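Local coordinates for protein cytosol aminopeptidase (Coxiella burnetii, PDB 3IJ3) that probably acts as a manganese-dependent aminopeptidase of the peptidase M17 family, cleaving amino acids from the N-terminal ends of peptides, at residues V252-G257 and A302-I307; V222-S227 and S311-D316; G258-T263 and I328-A333; K271-G276 and T359-A364. All coordinates share one frame; numbering follows the deposited sequence.

Contact 1. Residues V252-G257 and A302-I307. With LI (lithium ion), chain C.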
loop_
_atom_site.group_PDB
_atom_site.type_symbol
_atom_site.label_atom_id
_atom_site.label_comp_id
_atom_site.label_asym_id
_atom_site.label_seq_id
_atom_site.Cartn_x
_atom_site.Cartn_y
_atom_site.Cartn_z
ATOM N N VAL A 252 -24.775 -5.890 -13.371
ATOM C CA VAL A 252 -23.348 -5.755 -13.766
ATOM C C VAL A 252 -22.783 -7.175 -13.707
ATOM O O VAL A 252 -22.411 -7.684 -12.643
ATOM C CB VAL A 252 -22.606 -4.764 -12.873
ATOM C CG1 VAL A 252 -21.122 -4.693 -13.220
ATOM C CG2 VAL A 252 -23.230 -3.381 -13.035
ATOM N N CYS A 253 -22.741 -7.818 -14.870
ATOM C CA CYS A 253 -22.341 -9.229 -14.987
ATOM C C CYS A 253 -20.934 -9.524 -14.501
ATOM O O CYS A 253 -20.659 -10.623 -13.983
ATOM C CB CYS A 253 -22.611 -9.726 -16.396
ATOM S SG CYS A 253 -24.435 -9.729 -16.729
ATOM N N PHE A 254 -20.049 -8.552 -14.682
ATOM C CA PHE A 254 -18.716 -8.600 -14.093
ATOM C C PHE A 254 -18.256 -7.169 -13.889
ATOM O O PHE A 254 -18.486 -6.302 -14.736
ATOM C CB PHE A 254 -17.671 -9.372 -14.901
ATOM C CG PHE A 254 -16.418 -9.580 -14.135
ATOM C CD1 PHE A 254 -16.384 -10.517 -13.101
ATOM C CD2 PHE A 254 -15.282 -8.809 -14.375
ATOM C CE1 PHE A 254 -15.246 -10.689 -12.326
ATOM C CE2 PHE A 254 -14.137 -8.993 -13.606
ATOM C CZ PHE A 254 -14.124 -9.912 -12.576
ATOM N N ASP A 255 -17.677 -6.913 -12.719
ATOM C CA ASP A 255 -17.160 -5.600 -12.407
ATOM C C ASP A 255 -15.648 -5.642 -12.131
ATOM O O ASP A 255 -15.202 -6.126 -11.094
ATOM C CB ASP A 255 -17.921 -5.017 -11.220
ATOM C CG ASP A 255 -17.601 -3.543 -10.964
ATOM O OD1 ASP A 255 -16.894 -2.918 -11.781
ATOM O OD2 ASP A 255 -18.076 -3.053 -9.909
ATOM N N SER A 256 -14.851 -5.168 -13.088
ATOM C CA SER A 256 -13.418 -5.068 -12.901
ATOM C C SER A 256 -13.065 -3.791 -12.152
ATOM O O SER A 256 -11.921 -3.611 -11.717
ATOM C CB SER A 256 -12.719 -4.991 -14.248
ATOM O OG SER A 256 -13.095 -3.782 -14.931
ATOM N N GLY A 257 -14.040 -2.891 -12.060
ATOM C CA GLY A 257 -13.846 -1.569 -11.520
ATOM C C GLY A 257 -13.651 -0.543 -12.616
ATOM O O GLY A 257 -13.830 0.661 -12.387
ATOM N N ALA A 302 -28.110 -4.470 -18.110
ATOM C CA ALA A 302 -27.185 -5.616 -18.124
ATOM C C ALA A 302 -25.917 -5.219 -18.876
ATOM O O ALA A 302 -25.950 -4.935 -20.085
ATOM C CB ALA A 302 -27.871 -6.843 -18.733
ATOM N N VAL A 303 -24.818 -5.144 -18.138
ATOM C CA VAL A 303 -23.546 -4.714 -18.700
ATOM C C VAL A 303 -22.356 -5.382 -18.020
ATOM O O VAL A 303 -22.513 -6.077 -17.001
ATOM C CB VAL A 303 -23.352 -3.195 -18.396
ATOM C CG1 VAL A 303 -24.564 -2.322 -18.791
ATOM C CG2 VAL A 303 -23.040 -2.941 -16.888
ATOM N N GLU A 304 -21.177 -5.244 -18.633
ATOM C CA GLU A 304 -19.926 -5.617 -17.976
ATOM C C GLU A 304 -19.186 -4.300 -17.798
ATOM O O GLU A 304 -19.207 -3.461 -18.703
ATOM C CB GLU A 304 -19.039 -6.595 -18.792
ATOM C CG GLU A 304 -17.694 -6.991 -18.039
ATOM C CD GLU A 304 -16.911 -8.183 -18.670
ATOM O OE1 GLU A 304 -17.470 -8.826 -19.590
ATOM O OE2 GLU A 304 -15.738 -8.479 -18.240
ATOM N N ASN A 305 -18.573 -4.091 -16.633
ATOM C CA ASN A 305 -17.754 -2.901 -16.392
ATOM C C ASN A 305 -16.331 -3.360 -16.646
ATOM O O ASN A 305 -15.670 -3.881 -15.760
ATOM C CB ASN A 305 -17.941 -2.365 -14.972
ATOM C CG ASN A 305 -17.296 -0.999 -14.756
ATOM O OD1 ASN A 305 -17.072 -0.239 -15.719
ATOM N ND2 ASN A 305 -17.012 -0.668 -13.483
ATOM N N ALA A 306 -15.866 -3.149 -17.865
ATOM C CA ALA A 306 -14.585 -3.670 -18.292
ATOM C C ALA A 306 -13.486 -2.649 -18.455
ATOM O O ALA A 306 -13.729 -1.460 -18.529
ATOM C CB ALA A 306 -14.769 -4.377 -19.655
ATOM N N ILE A 307 -12.272 -3.181 -18.553
ATOM C CA ILE A 307 -11.075 -2.393 -18.806
ATOM C C ILE A 307 -10.636 -2.701 -20.205
ATOM O O ILE A 307 -10.454 -3.868 -20.590
ATOM C CB ILE A 307 -9.943 -2.713 -17.845
ATOM C CG1 ILE A 307 -10.311 -2.218 -16.457
ATOM C CG2 ILE A 307 -8.648 -2.032 -18.312
ATOM C CD1 ILE A 307 -9.357 -2.650 -15.385
HETATM LI LI LI C . -20.276 -2.769 -9.417
HETATM O O HOH W 1 -19.680 -1.546 -8.066
#
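D255 OD1 is gripped by two N-H groups that reach it from opposite faces of the carboxylate. N305 ND2 donates to D255 OD1 at 2.8 Å, on the syn side and 34° out of the plane. G257 N, two residues on, closes an Asx turn from above the other face. This happens at the end of a parallel pair of strands in the sheet of the catalytic domain. The D255 and N305 side chains lie alongside and point the same way, both with CG anti to the backbone N (chi1 -170° in each). The two bonds help fix the rotation of the carboxylate. D255 OD2 binds the lithium ion at 2.3 Å. D273 and E334 bind the same ion.

N305 N donates to F254 O, and C253 N donates to V303 O at 2.8 Å. N305 O also has two donors, S256 N and S256 OG, the latter at 2.7 Å. S256 OG in turn takes a bond from G258 N. On the face with F254, in the conformer given, E304 OE2 forms a salt bridge with R313 of a neighbouring subunit. On the face with D255, V252 CG2 rests 3.9 Å from V303 CG2.

Contact 2. Residues V222-S227 and S311-D316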
loop_
_atom_site.group_PDB
_atom_site.type_symbol
_atom_site.label_atom_id
_atom_site.label_comp_id
_atom_site.label_asym_id
_atom_site.label_seq_id
_atom_site.Cartn_x
_atom_site.Cartn_y
_atom_site.Cartn_z
ATOM N N VAL A 222 -21.228 2.942 -19.441
ATOM C CA VAL A 222 -20.618 1.992 -18.503
ATOM C C VAL A 222 -20.218 0.698 -19.182
ATOM O O VAL A 222 -19.120 0.222 -18.990
ATOM C CB VAL A 222 -21.539 1.712 -17.292
ATOM C CG1 VAL A 222 -21.051 0.555 -16.444
ATOM C CG2 VAL A 222 -21.680 2.962 -16.436
ATOM N N GLY A 223 -21.098 0.145 -20.002
ATOM C CA GLY A 223 -20.823 -1.131 -20.618
ATOM C C GLY A 223 -20.133 -1.181 -21.948
ATOM O O GLY A 223 -19.812 -2.275 -22.407
ATOM N N ARG A 224 -19.779 -0.036 -22.524
ATOM C CA ARG A 224 -19.270 -0.041 -23.889
ATOM C C ARG A 224 -17.903 -0.677 -24.093
ATOM O O ARG A 224 -17.600 -1.071 -25.209
ATOM C CB ARG A 224 -19.273 1.356 -24.469
ATOM C CG ARG A 224 -18.230 2.185 -23.889
ATOM C CD ARG A 224 -18.316 3.648 -24.369
ATOM N NE ARG A 224 -17.050 4.260 -24.039
ATOM C CZ ARG A 224 -16.858 5.526 -23.689
ATOM N NH1 ARG A 224 -17.879 6.385 -23.564
ATOM N NH2 ARG A 224 -15.625 5.918 -23.386
ATOM N N ALA A 225 -17.095 -0.789 -23.029
ATOM C CA ALA A 225 -15.766 -1.364 -23.123
ATOM C C ALA A 225 -15.753 -2.873 -23.124
ATOM O O ALA A 225 -14.762 -3.462 -23.505
ATOM C CB ALA A 225 -14.868 -0.848 -21.963
ATOM N N GLY A 226 -16.842 -3.510 -22.722
ATOM C CA GLY A 226 -16.844 -4.985 -22.664
ATOM C C GLY A 226 -16.945 -5.653 -24.031
ATOM O O GLY A 226 -17.461 -5.066 -24.984
ATOM N N SER A 227 -16.417 -6.866 -24.146
ATOM C CA SER A 227 -16.500 -7.590 -25.413
ATOM C C SER A 227 -17.939 -8.055 -25.636
ATOM O O SER A 227 -18.298 -8.444 -26.758
ATOM C CB SER A 227 -15.545 -8.794 -25.456
ATOM O OG SER A 227 -15.796 -9.649 -24.375
ATOM N N SER A 311 -12.933 2.003 -22.532
ATOM C CA SER A 311 -13.390 2.326 -21.185
ATOM C C SER A 311 -13.732 3.807 -20.928
ATOM O O SER A 311 -12.938 4.715 -21.281
ATOM C CB SER A 311 -12.317 1.924 -20.159
ATOM O OG SER A 311 -12.217 0.504 -20.043
ATOM N N TYR A 312 -14.887 4.032 -20.304
ATOM C CA TYR A 312 -15.275 5.375 -19.858
ATOM C C TYR A 312 -14.253 5.766 -18.756
ATOM O O TYR A 312 -13.688 4.909 -18.053
ATOM C CB TYR A 312 -16.756 5.445 -19.478
ATOM C CG TYR A 312 -17.189 4.977 -18.109
ATOM C CD1 TYR A 312 -18.106 5.710 -17.387
ATOM C CD2 TYR A 312 -16.721 3.787 -17.529
ATOM C CE1 TYR A 312 -18.548 5.312 -16.140
ATOM C CE2 TYR A 312 -17.155 3.381 -16.262
ATOM C CZ TYR A 312 -18.080 4.144 -15.571
ATOM O OH TYR A 312 -18.540 3.799 -14.318
ATOM N N ARG A 313 -13.997 7.058 -18.631
ATOM C CA ARG A 313 -12.896 7.526 -17.834
ATOM C C ARG A 313 -13.235 8.475 -16.706
ATOM O O ARG A 313 -14.251 9.167 -16.748
ATOM C CB ARG A 313 -11.977 8.354 -18.753
ATOM C CG ARG A 313 -11.668 7.739 -20.111
ATOM C CD ARG A 313 -11.178 8.818 -21.099
ATOM N NE ARG A 313 -11.019 8.321 -22.466
ATOM C CZ ARG A 313 -12.020 8.205 -23.350
ATOM N NH1 ARG A 313 -13.274 8.571 -23.042
ATOM N NH2 ARG A 313 -11.771 7.724 -24.554
ATOM N N PRO A 314 -12.334 8.555 -15.717
ATOM C CA PRO A 314 -12.480 9.579 -14.676
ATOM C C PRO A 314 -12.501 10.922 -15.353
ATOM O O PRO A 314 -11.681 11.178 -16.238
ATOM C CB PRO A 314 -11.218 9.413 -13.839
ATOM C CG PRO A 314 -10.850 7.938 -14.002
ATOM C CD PRO A 314 -11.301 7.553 -15.407
ATOM N N GLY A 315 -13.452 11.771 -14.978
ATOM C CA GLY A 315 -13.567 13.081 -15.577
ATOM C C GLY A 315 -14.537 13.107 -16.748
ATOM O O GLY A 315 -14.980 14.183 -17.157
ATOM N N ASP A 316 -14.873 11.943 -17.304
ATOM C CA ASP A 316 -15.851 11.939 -18.405
ATOM C C ASP A 316 -17.230 12.365 -17.869
ATOM O O ASP A 316 -17.557 12.121 -16.706
ATOM C CB ASP A 316 -15.967 10.577 -19.101
ATOM C CG ASP A 316 -14.812 10.292 -20.067
ATOM O OD1 ASP A 316 -14.011 11.222 -20.369
ATOM O OD2 ASP A 316 -14.750 9.131 -20.546
HETATM O O HOH W 2 -16.842 1.752 -20.339
HETATM O O HOH W 3 -16.949 8.173 -21.704
#
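The Y312 ring carries V222 on one face. V222 CA sits almost over the ring centre, 4.3 Å from the Y312 centroid and 6° off the normal, a CH-pi contact. Y312 CG stands between its own backbone N and carbonyl carbon (chi1 82°), which turns the ring to V222. V222 CG2 reaches the phenol end, 3.9 Å from Y312 CZ. The R224 guanidinium has Y312 CB over one face, offset toward the rim. At its edge, R313 NH1 lies in plane, 3.6 Å from R224 NH2. The two guanidinium planes are turned 54° apart. S311 O lies over the centre of one face of the R313 guanidinium, and D316 meets that group at an edge.

R313 NH1 forms a salt bridge to D316 OD2 at 3.0 Å, on the syn side. R313 N reaches the same oxygen from above, inside the type II turn R313-D316. A water held by R224 NH1 donates to D316 OD2 at 2.7 Å. It links the chain after helix 217-223 to the loop following strand 295-305.

R224 NE donates to R310 O. E182 of a neighbouring subunit makes salt bridges to R224 NH2 and R313 NH1. E182 and D316 probably balance the two like charges.

Contact 3. Residues G258-T263 and I328-A333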
loop_
_atom_site.group_PDB
_atom_site.type_symbol
_atom_site.label_atom_id
_atom_site.label_comp_id
_atom_site.label_asym_id
_atom_site.label_seq_id
_atom_site.Cartn_x
_atom_site.Cartn_y
_atom_site.Cartn_z
ATOM N N GLY A 258 -13.335 -1.010 -13.834
ATOM C CA GLY A 258 -13.043 -0.097 -14.937
ATOM C C GLY A 258 -11.638 0.470 -14.735
ATOM O O GLY A 258 -10.798 -0.138 -14.048
ATOM N N LEU A 259 -11.359 1.639 -15.318
ATOM C CA LEU A 259 -10.019 2.230 -15.199
ATOM C C LEU A 259 -9.579 2.407 -13.728
ATOM O O LEU A 259 -8.394 2.326 -13.434
ATOM C CB LEU A 259 -9.935 3.532 -16.006
ATOM C CG LEU A 259 -9.899 3.285 -17.526
ATOM C CD1 LEU A 259 -10.071 4.596 -18.300
ATOM C CD2 LEU A 259 -8.600 2.603 -17.885
ATOM N N ASP A 260 -10.547 2.656 -12.837
ATOM C CA ASP A 260 -10.302 2.705 -11.378
ATOM C C ASP A 260 -10.408 1.228 -10.941
ATOM O O ASP A 260 -11.332 0.808 -10.241
ATOM C CB ASP A 260 -11.348 3.576 -10.683
ATOM C CG ASP A 260 -11.179 5.045 -10.995
ATOM O OD1 ASP A 260 -10.020 5.535 -10.979
ATOM O OD2 ASP A 260 -12.196 5.745 -11.232
ATOM N N ILE A 261 -9.411 0.466 -11.362
ATOM C CA ILE A 261 -9.416 -0.982 -11.218
ATOM C C ILE A 261 -9.420 -1.455 -9.791
ATOM O O ILE A 261 -8.765 -0.880 -8.929
ATOM C CB ILE A 261 -8.234 -1.602 -12.021
ATOM C CG1 ILE A 261 -8.421 -3.103 -12.233
ATOM C CG2 ILE A 261 -6.863 -1.271 -11.365
ATOM C CD1 ILE A 261 -7.295 -3.719 -13.141
ATOM N N LYS A 262 -10.194 -2.510 -9.539
ATOM C CA LYS A 262 -10.248 -3.099 -8.220
ATOM C C LYS A 262 -8.943 -3.852 -7.871
ATOM O O LYS A 262 -8.145 -4.242 -8.735
ATOM C CB LYS A 262 -11.413 -4.116 -8.161
ATOM C CG LYS A 262 -12.796 -3.531 -8.270
ATOM C CD LYS A 262 -13.857 -4.614 -8.338
ATOM C CE LYS A 262 -15.254 -4.050 -8.466
ATOM N NZ LYS A 262 -15.682 -3.279 -7.256
ATOM N N THR A 263 -8.739 -4.061 -6.579
ATOM C CA THR A 263 -7.663 -4.922 -6.100
ATOM C C THR A 263 -8.084 -6.386 -6.393
ATOM O O THR A 263 -9.268 -6.659 -6.585
ATOM C CB THR A 263 -7.525 -4.801 -4.618
ATOM O OG1 THR A 263 -8.744 -5.259 -4.010
ATOM C CG2 THR A 263 -7.226 -3.327 -4.221
ATOM N N ILE A 328 -18.072 11.540 -13.966
ATOM C CA ILE A 328 -17.553 10.304 -13.400
ATOM C C ILE A 328 -16.296 10.581 -12.586
ATOM O O ILE A 328 -15.237 10.975 -13.122
ATOM C CB ILE A 328 -17.222 9.263 -14.492
ATOM C CG1 ILE A 328 -18.458 8.977 -15.362
ATOM C CG2 ILE A 328 -16.652 7.949 -13.849
ATOM C CD1 ILE A 328 -19.716 8.521 -14.553
ATOM N N THR A 329 -16.415 10.400 -11.282
ATOM C CA THR A 329 -15.297 10.580 -10.356
ATOM C C THR A 329 -14.759 9.238 -9.851
ATOM O O THR A 329 -13.750 9.208 -9.167
ATOM C CB THR A 329 -15.668 11.498 -9.174
ATOM O OG1 THR A 329 -16.868 11.054 -8.573
ATOM C CG2 THR A 329 -15.886 12.932 -9.670
ATOM N N ASN A 330 -15.445 8.153 -10.184
ATOM C CA ASN A 330 -15.013 6.792 -9.811
ATOM C C ASN A 330 -15.658 5.860 -10.805
ATOM O O ASN A 330 -16.884 5.698 -10.795
ATOM C CB ASN A 330 -15.447 6.463 -8.386
ATOM C CG ASN A 330 -15.024 5.074 -7.935
ATOM O OD1 ASN A 330 -14.378 4.314 -8.676
ATOM N ND2 ASN A 330 -15.386 4.734 -6.692
ATOM N N THR A 331 -14.865 5.223 -11.671
ATOM C CA THR A 331 -15.464 4.327 -12.670
ATOM C C THR A 331 -16.041 3.051 -12.029
ATOM O O THR A 331 -16.820 2.337 -12.653
ATOM C CB THR A 331 -14.442 3.899 -13.755
ATOM O OG1 THR A 331 -13.390 3.152 -13.144
ATOM C CG2 THR A 331 -13.876 5.098 -14.490
ATOM N N ASP A 332 -15.670 2.797 -10.775
ATOM C CA ASP A 332 -16.105 1.614 -10.027
ATOM C C ASP A 332 -17.429 1.908 -9.255
ATOM O O ASP A 332 -17.917 1.047 -8.541
ATOM C CB ASP A 332 -14.986 1.160 -9.110
ATOM C CG ASP A 332 -15.233 -0.219 -8.471
ATOM O OD1 ASP A 332 -16.017 -1.013 -8.991
ATOM O OD2 ASP A 332 -14.600 -0.499 -7.442
ATOM N N ALA A 333 -17.989 3.112 -9.378
ATOM C CA ALA A 333 -19.332 3.408 -8.815
ATOM C C ALA A 333 -20.264 3.419 -10.035
ATOM O O ALA A 333 -21.010 4.362 -10.282
ATOM C CB ALA A 333 -19.360 4.769 -8.059
HETATM O O HOH W 4 -12.013 0.330 -7.580
#
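The side chains of D260 and T331 cross at a slant, each reaching for the backbone N of the other. D260 OD2 accepts from T331 N at 2.8 Å on its anti lone pair, nearly straight at 167°. D260 N donates to T331 OG1 at 2.9 Å. T331 belongs to the cytosol aminopeptidase signature, residues 330-337, which enters helix 335-347. Its OG1 stands between the backbone N and the carbonyl carbon (chi1 63°), where it faces D260 N and also bonds G257 O. D260 is the centre of an inverse gamma turn.

K262 and D332 meet at about a right angle. The lysine chain runs extended and bends only at its last torsion, chi4 -66°, which turns NZ onto the carboxylate. K262 NZ forms a salt bridge with D332 OD1 at 2.9 Å on the syn lone pair. Its second bond, to OD2, is weak. The D332 side chain is about 5 Å from the lithium ion, so this pair sits beside the metal site.

N330 OD1 takes D332 N at 2.9 Å in an Asx turn, with the donor above the carbonyl plane. Between the two loops one water donates to D260 O at 2.8 Å and to D332 OD2 at 2.7 Å.

Contact 4. Residues K271-G276 and T359-A364. With LI (lithium ion), chain C.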
loop_
_atom_site.group_PDB
_atom_site.type_symbol
_atom_site.label_atom_id
_atom_site.label_comp_id
_atom_site.label_asym_id
_atom_site.label_seq_id
_atom_site.Cartn_x
_atom_site.Cartn_y
_atom_site.Cartn_z
ATOM N N LYS A 271 -18.352 -11.709 -10.146
ATOM C CA LYS A 271 -19.402 -12.358 -10.949
ATOM C C LYS A 271 -20.749 -12.088 -10.238
ATOM O O LYS A 271 -21.813 -12.192 -10.847
ATOM C CB LYS A 271 -19.168 -13.869 -11.082
ATOM C CG LYS A 271 -19.318 -14.677 -9.797
ATOM C CD LYS A 271 -18.995 -16.146 -10.036
ATOM C CE LYS A 271 -19.216 -16.957 -8.781
ATOM N NZ LYS A 271 -19.011 -18.447 -8.909
ATOM N N LYS A 272 -20.720 -11.733 -8.941
ATOM C CA LYS A 272 -21.972 -11.502 -8.196
ATOM C C LYS A 272 -22.519 -10.117 -8.322
ATOM O O LYS A 272 -23.576 -9.830 -7.735
ATOM C CB LYS A 272 -21.817 -11.816 -6.687
ATOM C CG LYS A 272 -21.173 -10.707 -5.834
ATOM C CD LYS A 272 -21.080 -11.146 -4.384
ATOM C CE LYS A 272 -20.371 -10.130 -3.494
ATOM N NZ LYS A 272 -21.151 -8.856 -3.404
ATOM N N ASP A 273 -21.864 -9.244 -9.085
ATOM C CA ASP A 273 -22.356 -7.861 -9.170
ATOM C C ASP A 273 -23.649 -7.687 -9.999
ATOM O O ASP A 273 -24.130 -6.558 -10.220
ATOM C CB ASP A 273 -21.254 -6.892 -9.584
ATOM C CG ASP A 273 -21.369 -5.549 -8.861
ATOM O OD1 ASP A 273 -21.854 -5.527 -7.700
ATOM O OD2 ASP A 273 -20.985 -4.530 -9.440
ATOM N N MET A 274 -24.190 -8.804 -10.454
ATOM C CA MET A 274 -25.505 -8.849 -11.096
ATOM C C MET A 274 -26.549 -9.446 -10.133
ATOM O O MET A 274 -27.669 -9.785 -10.534
ATOM C CB MET A 274 -25.497 -9.623 -12.425
ATOM C CG MET A 274 -24.761 -10.906 -12.479
ATOM S SD MET A 274 -25.190 -12.139 -11.244
ATOM C CE MET A 274 -26.823 -12.600 -11.834
ATOM N N GLY A 275 -26.197 -9.541 -8.852
ATOM C CA GLY A 275 -27.103 -10.088 -7.833
ATOM C C GLY A 275 -28.396 -9.307 -7.704
ATOM O O GLY A 275 -29.442 -9.879 -7.469
ATOM N N GLY A 276 -28.349 -8.006 -7.934
ATOM C CA GLY A 276 -29.561 -7.201 -7.848
ATOM C C GLY A 276 -30.536 -7.580 -8.947
ATOM O O GLY A 276 -31.754 -7.654 -8.728
ATOM N N THR A 359 -26.267 -4.602 -5.661
ATOM C CA THR A 359 -25.230 -5.212 -4.833
ATOM C C THR A 359 -24.189 -4.199 -4.397
ATOM O O THR A 359 -23.786 -3.269 -5.142
ATOM C CB THR A 359 -24.522 -6.364 -5.531
ATOM O OG1 THR A 359 -24.203 -5.976 -6.881
ATOM C CG2 THR A 359 -25.403 -7.605 -5.541
ATOM N N LEU A 360 -23.741 -4.395 -3.159
ATOM C CA LEU A 360 -22.705 -3.576 -2.546
ATOM C C LEU A 360 -21.339 -3.986 -3.034
ATOM O O LEU A 360 -21.097 -5.187 -3.202
ATOM C CB LEU A 360 -22.680 -3.833 -1.033
ATOM C CG LEU A 360 -23.829 -3.264 -0.246
ATOM C CD1 LEU A 360 -23.988 -3.847 1.117
ATOM C CD2 LEU A 360 -23.619 -1.731 -0.204
ATOM N N THR A 361 -20.447 -3.017 -3.238
ATOM C CA THR A 361 -19.030 -3.325 -3.590
ATOM C C THR A 361 -18.090 -2.464 -2.718
ATOM O O THR A 361 -18.342 -1.257 -2.526
ATOM C CB THR A 361 -18.724 -3.101 -5.076
ATOM O OG1 THR A 361 -18.935 -1.713 -5.408
ATOM C CG2 THR A 361 -19.642 -4.016 -5.947
ATOM N N GLY A 362 -17.029 -3.105 -2.203
ATOM C CA GLY A 362 -16.037 -2.464 -1.321
ATOM C C GLY A 362 -16.270 -2.799 0.157
ATOM O O GLY A 362 -17.348 -2.514 0.696
ATOM N N ALA A 363 -15.266 -3.388 0.818
ATOM C CA ALA A 363 -15.371 -3.791 2.244
ATOM C C ALA A 363 -15.954 -2.696 3.186
ATOM O O ALA A 363 -16.799 -2.976 4.080
ATOM C CB ALA A 363 -13.988 -4.250 2.761
ATOM N N ALA A 364 -15.514 -1.455 2.969
ATOM C CA ALA A 364 -15.949 -0.316 3.784
ATOM C C ALA A 364 -17.425 0.094 3.592
ATOM O O ALA A 364 -18.019 0.697 4.500
ATOM C CB ALA A 364 -15.039 0.894 3.519
HETATM LI LI LI C . -20.276 -2.769 -9.417
HETATM O O HOH W 5 -21.038 -7.145 -5.491
HETATM O O HOH W 6 -19.387 -7.080 -2.503
HETATM O O HOH W 7 -26.444 -6.065 -8.425
HETATM O O HOH W 1 -19.680 -1.546 -8.066
#
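The metal site of the catalytic domain has one wall here, where D273 meets T359 and T361. D273 splits its carboxylate between two tasks. D273 OD2 binds the lithium ion at 1.9 Å, beside D255 and E334. D273 OD1 accepts a short bond of 2.5 Å from T359 OG1, which comes from above the carboxylate plane, 45° out of it. K250 is a metal-site residue too. Its NZ forms a salt bridge with D273 OD1 and donates to T359 O, so one lysine ties both residues together.

T361 crosses D273 at about a right angle and lays its CG2 3.2 Å from D273 OD1. T361 OG1 lies on the other branch and is hydrogen-bonded at 2.8 Å to the water that binds the lithium ion.

The elements that meet are the end of the parallel strand 353-359 and the start of helix 275-289, with M274 at the N-cap. The first torsion of T359 (chi1 45°) turns OG1 to D273 and leaves CG2, anti to the carbonyl carbon, for the helix start. G275 has no side chain, which lets T359 CG2 pack 3.8 Å from G275 CA. G276 N, in the first turn of the helix, donates to a water. That water donates in turn to T359 OG1 at 2.7 Å, leaving the hydroxyl proton for D273.

K272 NZ donates to two waters. Both donate to L360 O, one of them at 2.6 Å, and the other also gives a proton to D273 OD1 at 2.9 Å. F451 takes the same lysine by its backbone O and by a cation-pi contact with its ring.

Overall arrangement
All four contacts lie in the catalytic domain. Contacts 1, 2 and 3 cluster, with centres about 10 to 11 Å apart. The centre of contact 4 lies about 11 Å from that of contact 1 and about 19 Å from that of contact 2. Along the chain, contact 1 falls wholly between the segments of contact 2; every other pair alternates. Strand 295-305 enters contact 1 and leads on to the loop of contact 2, and Y312 OH bonds T331 O of contact 3. Contacts 1 and 4 share the lithium ion and one of its waters. Contact 3 lies beside this metal site and contact 2 farther off, at a subunit interface. All four touch other subunits of the six-chain assembly.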